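Local coordinates for protein metallo-beta-lactamase (Serratia marcescens, PDB 6K4X) that hydrolyses the amide bond of beta-lactam antibiotics with a two-zinc active site, here occupied by a thiol inhibitor, at residues His74-Gln85 with Leu117-Lys125. Residues are numbered along the deposited sequence; the frame is centred on the assembly and turned at random.
Sequences HEDHAGGISAMQ and LSNFPGSAK. With ZN (zinc ion), chain C; ZN (zinc ion), chain B; D0U (4-azanyl-2-sulfanyl-benzoic acid), chain E; SO4 (sulfate ion), chain F.
Phe120 carries much of the apolar packing: its ring lies obliquely against the backbone of His74, Glu75, Ala78 and Gly79, with Phe120 CE2 3.8 Å from Ala78 CB; Phe120 CB, at the root of the ring, lies 3.9 Å from Gly79 CA. Its CG sits between the backbone N and the carbonyl carbon (chi1 59°), which directs the ring at the short helix 75-78. Leu117 CD2 makes a CH-pi contact over one face of the His74 imidazole, 4.0 Å from the ring centroid. The one direct hydrogen bond runs from Ser82 OG to Gly122 O (2.7 Å), with the donor 38° out of the carbonyl plane. Farther on, Gln85 CG packs 3.5 Å from Ala124 O, while Gln85 NE2 is hydrogen-bonded to Ala90 O, beyond the two segments.

Water supplies most of the polar bridging. Three molecules link Glu75, through its backbone N and both carboxylate oxygens, to Ser118 and Asn119; another joins Ala78 O, Ser82 N and Pro121 O, and a fifth connects Ser82 O and Gln85 OE1 to Ala124 N.

His74, the N-cap of helix 75-78, coordinates the zinc shared with His72 and His150 through ND1 (2.1 Å) and hydrogen-bonds Asp111 OD2 through NE2. Those two bonds fix the plane of the imidazole, and Leu117 covers one face, so the loop 117-125 meets the metal-binding motif HxHxDH at His74, whereas Asp76 and His77, ligands of the second zinc, make no contact with it.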
loop_
_atom_site.group_PDB
_atom_site.type_symbol
_atom_site.label_atom_id
_atom_site.label_comp_id
_atom_site.label_asym_id
_atom_site.label_seq_id
_atom_site.Cartn_x
_atom_site.Cartn_y
_atom_site.Cartn_z
ATOM N N HIS A 74 -7.227 6.451 2.178
ATOM C CA HIS A 74 -8.623 6.228 1.800
ATOM C C HIS A 74 -9.126 4.992 2.536
ATOM O O HIS A 74 -8.340 4.158 2.983
ATOM C CB HIS A 74 -8.791 6.030 0.293
ATOM C CG HIS A 74 -8.473 7.257 -0.489
ATOM N ND1 HIS A 74 -8.053 7.234 -1.784
ATOM C CD2 HIS A 74 -8.580 8.554 -0.135
ATOM C CE1 HIS A 74 -7.887 8.478 -2.179
ATOM N NE2 HIS A 74 -8.203 9.300 -1.202
ATOM N N GLU A 75 -10.442 4.917 2.684
ATOM C CA GLU A 75 -11.092 3.930 3.542
ATOM C C GLU A 75 -10.739 2.490 3.167
ATOM O O GLU A 75 -10.799 1.616 4.031
ATOM C CB GLU A 75 -12.600 4.149 3.535
ATOM C CG GLU A 75 -13.285 3.762 2.229
ATOM C CD GLU A 75 -14.805 3.829 2.133
ATOM O OE1 GLU A 75 -15.464 3.471 3.117
ATOM O OE2 GLU A 75 -15.328 4.215 1.057
ATOM N N ASP A 76 -10.493 2.204 1.899
ATOM C CA ASP A 76 -10.220 0.838 1.481
ATOM C C ASP A 76 -8.850 0.327 1.955
ATOM O O ASP A 76 -8.709 -0.879 2.158
ATOM C CB ASP A 76 -10.393 0.666 -0.024
ATOM C CG ASP A 76 -9.590 1.578 -0.929
ATOM O OD1 ASP A 76 -9.284 2.720 -0.522
ATOM O OD2 ASP A 76 -9.310 1.136 -2.068
ATOM N N HIS A 77 -7.852 1.211 2.063
ATOM C CA HIS A 77 -6.514 0.792 2.489
ATOM C C HIS A 77 -6.286 1.058 3.972
ATOM O O HIS A 77 -5.485 0.363 4.624
ATOM C CB HIS A 77 -5.444 1.514 1.673
ATOM C CG HIS A 77 -5.689 1.376 0.212
ATOM N ND1 HIS A 77 -5.417 0.211 -0.495
ATOM C CD2 HIS A 77 -6.306 2.212 -0.650
ATOM C CE1 HIS A 77 -5.845 0.384 -1.739
ATOM N NE2 HIS A 77 -6.415 1.579 -1.864
ATOM N N ALA A 78 -6.874 2.149 4.469
ATOM C CA ALA A 78 -6.578 2.710 5.794
ATOM C C ALA A 78 -7.734 2.523 6.779
ATOM O O ALA A 78 -7.565 2.786 7.968
ATOM C CB ALA A 78 -6.256 4.186 5.711
ATOM N N GLY A 79 -8.900 2.089 6.310
ATOM C CA GLY A 79 -10.053 1.999 7.184
ATOM C C GLY A 79 -9.834 1.085 8.367
ATOM O O GLY A 79 -10.446 1.306 9.422
ATOM N N GLY A 80 -8.990 0.058 8.208
ATOM C CA GLY A 80 -8.720 -0.889 9.256
ATOM C C GLY A 80 -7.543 -0.520 10.138
ATOM O O GLY A 80 -7.248 -1.252 11.087
ATOM N N ILE A 81 -6.814 0.546 9.805
ATOM C CA ILE A 81 -5.609 0.857 10.523
ATOM C C ILE A 81 -5.895 1.168 11.989
ATOM O O ILE A 81 -5.163 0.711 12.854
ATOM C CB ILE A 81 -4.796 1.969 9.841
ATOM C CG1 ILE A 81 -4.214 1.411 8.538
ATOM C CG2 ILE A 81 -3.720 2.493 10.791
ATOM C CD1 ILE A 81 -3.441 2.402 7.719
ATOM N N SER A 82 -6.937 1.952 12.263
ATOM C CA SER A 82 -7.180 2.357 13.643
ATOM C C SER A 82 -7.395 1.136 14.537
ATOM O O SER A 82 -6.858 1.034 15.637
ATOM C CB SER A 82 -8.347 3.291 13.713
ATOM O OG SER A 82 -8.637 3.639 15.062
ATOM N N ALA A 83 -8.216 0.206 14.055
ATOM C CA ALA A 83 -8.512 -0.999 14.803
ATOM C C ALA A 83 -7.239 -1.830 14.990
ATOM O O ALA A 83 -6.984 -2.373 16.071
ATOM C CB ALA A 83 -9.601 -1.808 14.146
ATOM N N MET A 84 -6.450 -1.978 13.929
ATOM C CA MET A 84 -5.190 -2.722 14.025
ATOM C C MET A 84 -4.222 -2.021 14.987
ATOM O O MET A 84 -3.494 -2.684 15.732
ATOM C CB MET A 84 -4.552 -2.885 12.651
ATOM C CG MET A 84 -5.290 -3.832 11.697
ATOM S SD MET A 84 -5.612 -5.476 12.345
ATOM C CE MET A 84 -4.014 -5.849 13.084
ATOM N N GLN A 85 -4.190 -0.693 14.994
ATOM C CA GLN A 85 -3.319 0.067 15.900
ATOM C C GLN A 85 -3.692 -0.262 17.352
ATOM O O GLN A 85 -2.847 -0.520 18.178
ATOM C CB GLN A 85 -3.442 1.557 15.596
ATOM C CG GLN A 85 -2.399 2.419 16.299
ATOM C CD GLN A 85 -2.641 2.557 17.782
ATOM O OE1 GLN A 85 -3.772 2.745 18.237
ATOM N NE2 GLN A 85 -1.577 2.468 18.556
ATOM N N LEU A 117 -15.712 10.851 -1.175
ATOM C CA LEU A 117 -15.030 9.873 -0.322
ATOM C C LEU A 117 -15.861 9.583 0.925
ATOM O O LEU A 117 -16.538 10.478 1.439
ATOM C CB LEU A 117 -13.647 10.387 0.089
ATOM C CG LEU A 117 -12.644 10.506 -1.051
ATOM C CD1 LEU A 117 -11.491 11.425 -0.668
ATOM C CD2 LEU A 117 -12.141 9.128 -1.458
ATOM N N SER A 118 -15.738 8.357 1.430
ATOM C CA SER A 118 -16.354 7.996 2.689
ATOM C C SER A 118 -15.309 8.091 3.798
ATOM O O SER A 118 -14.172 7.649 3.648
ATOM C CB SER A 118 -16.950 6.619 2.632
ATOM O OG SER A 118 -17.959 6.550 1.632
ATOM N N ASN A 119 -15.704 8.638 4.936
ATOM C CA ASN A 119 -14.836 8.728 6.088
ATOM C C ASN A 119 -14.558 7.343 6.661
ATOM O O ASN A 119 -15.272 6.382 6.379
ATOM C CB ASN A 119 -15.441 9.602 7.179
ATOM C CG ASN A 119 -15.686 11.025 6.726
ATOM O OD1 ASN A 119 -15.151 11.500 5.727
ATOM N ND2 ASN A 119 -16.466 11.739 7.513
ATOM N N PHE A 120 -13.525 7.252 7.481
ATOM C CA PHE A 120 -13.164 6.014 8.110
ATOM C C PHE A 120 -12.664 6.308 9.518
ATOM O O PHE A 120 -12.500 7.465 9.916
ATOM C CB PHE A 120 -12.149 5.266 7.238
ATOM C CG PHE A 120 -10.862 6.011 6.969
ATOM C CD1 PHE A 120 -10.744 6.845 5.868
ATOM C CD2 PHE A 120 -9.778 5.870 7.815
ATOM C CE1 PHE A 120 -9.563 7.524 5.622
ATOM C CE2 PHE A 120 -8.607 6.570 7.582
ATOM C CZ PHE A 120 -8.497 7.378 6.475
ATOM N N PRO A 121 -12.437 5.285 10.358
ATOM C CA PRO A 121 -12.077 5.564 11.742
ATOM C C PRO A 121 -10.685 6.197 11.866
ATOM O O PRO A 121 -9.706 5.700 11.302
ATOM C CB PRO A 121 -12.120 4.179 12.396
ATOM C CG PRO A 121 -13.070 3.397 11.531
ATOM C CD PRO A 121 -12.759 3.862 10.132
ATOM N N GLY A 122 -10.589 7.269 12.649
ATOM C CA GLY A 122 -9.325 7.904 12.907
ATOM C C GLY A 122 -8.442 7.035 13.773
ATOM O O GLY A 122 -8.927 6.299 14.644
ATOM N N SER A 123 -7.136 7.114 13.542
ATOM C CA SER A 123 -6.170 6.312 14.268
ATOM C C SER A 123 -5.389 7.167 15.276
ATOM O O SER A 123 -5.124 8.334 15.048
ATOM C CB SER A 123 -5.251 5.598 13.308
ATOM O OG SER A 123 -4.321 4.757 13.984
ATOM N N ALA A 124 -4.977 6.518 16.371
ATOM C CA ALA A 124 -3.971 7.023 17.282
ATOM C C ALA A 124 -2.556 6.747 16.755
ATOM O O ALA A 124 -2.350 5.904 15.879
ATOM C CB ALA A 124 -4.156 6.399 18.647
ATOM N N LYS A 125 -1.577 7.468 17.314
ATOM C CA LYS A 125 -0.158 7.173 17.176
ATOM C C LYS A 125 0.312 7.278 15.719
ATOM O O LYS A 125 1.165 6.493 15.263
ATOM C CB LYS A 125 0.188 5.783 17.722
ATOM C CG LYS A 125 -0.051 5.574 19.208
ATOM C CD LYS A 125 1.008 4.682 19.829
ATOM C CE LYS A 125 2.253 5.480 20.145
ATOM N NZ LYS A 125 3.244 4.681 20.895
HETATM ZN ZN ZN C . -7.848 2.015 -3.232
HETATM ZN ZN ZN B . -7.325 5.662 -2.909
HETATM O O2 D0U E . -6.555 3.023 -4.800
HETATM C C7 D0U E . -7.003 3.320 -5.929
HETATM O O1 D0U E . -6.298 3.231 -6.975
HETATM C C3 D0U E . -8.395 3.816 -6.099
HETATM C C2 D0U E . -8.873 3.876 -7.437
HETATM C C4 D0U E . -9.229 4.200 -5.033
HETATM S S1 D0U E . -8.933 4.113 -3.355
HETATM C C5 D0U E . -10.517 4.674 -5.369
HETATM C C6 D0U E . -10.983 4.751 -6.683
HETATM N N1 D0U E . -12.271 5.188 -6.966
HETATM C C1 D0U E . -10.167 4.330 -7.694
HETATM S S SO4 F . -0.919 10.218 19.740
HETATM O O1 SO4 F . -0.586 10.919 18.515
HETATM O O2 SO4 F . -1.363 11.334 20.644
HETATM O O3 SO4 F . -2.006 9.195 19.658
HETATM O O4 SO4 F . 0.219 9.502 20.311
HETATM O O HOH W 1 -12.126 7.100 1.837
HETATM O O HOH W 2 -13.998 6.510 -0.191
HETATM O O HOH W 3 -16.011 4.116 5.447
HETATM O O HOH W 4 -8.117 3.749 10.412
HETATM O O HOH W 5 -5.989 3.721 16.908
#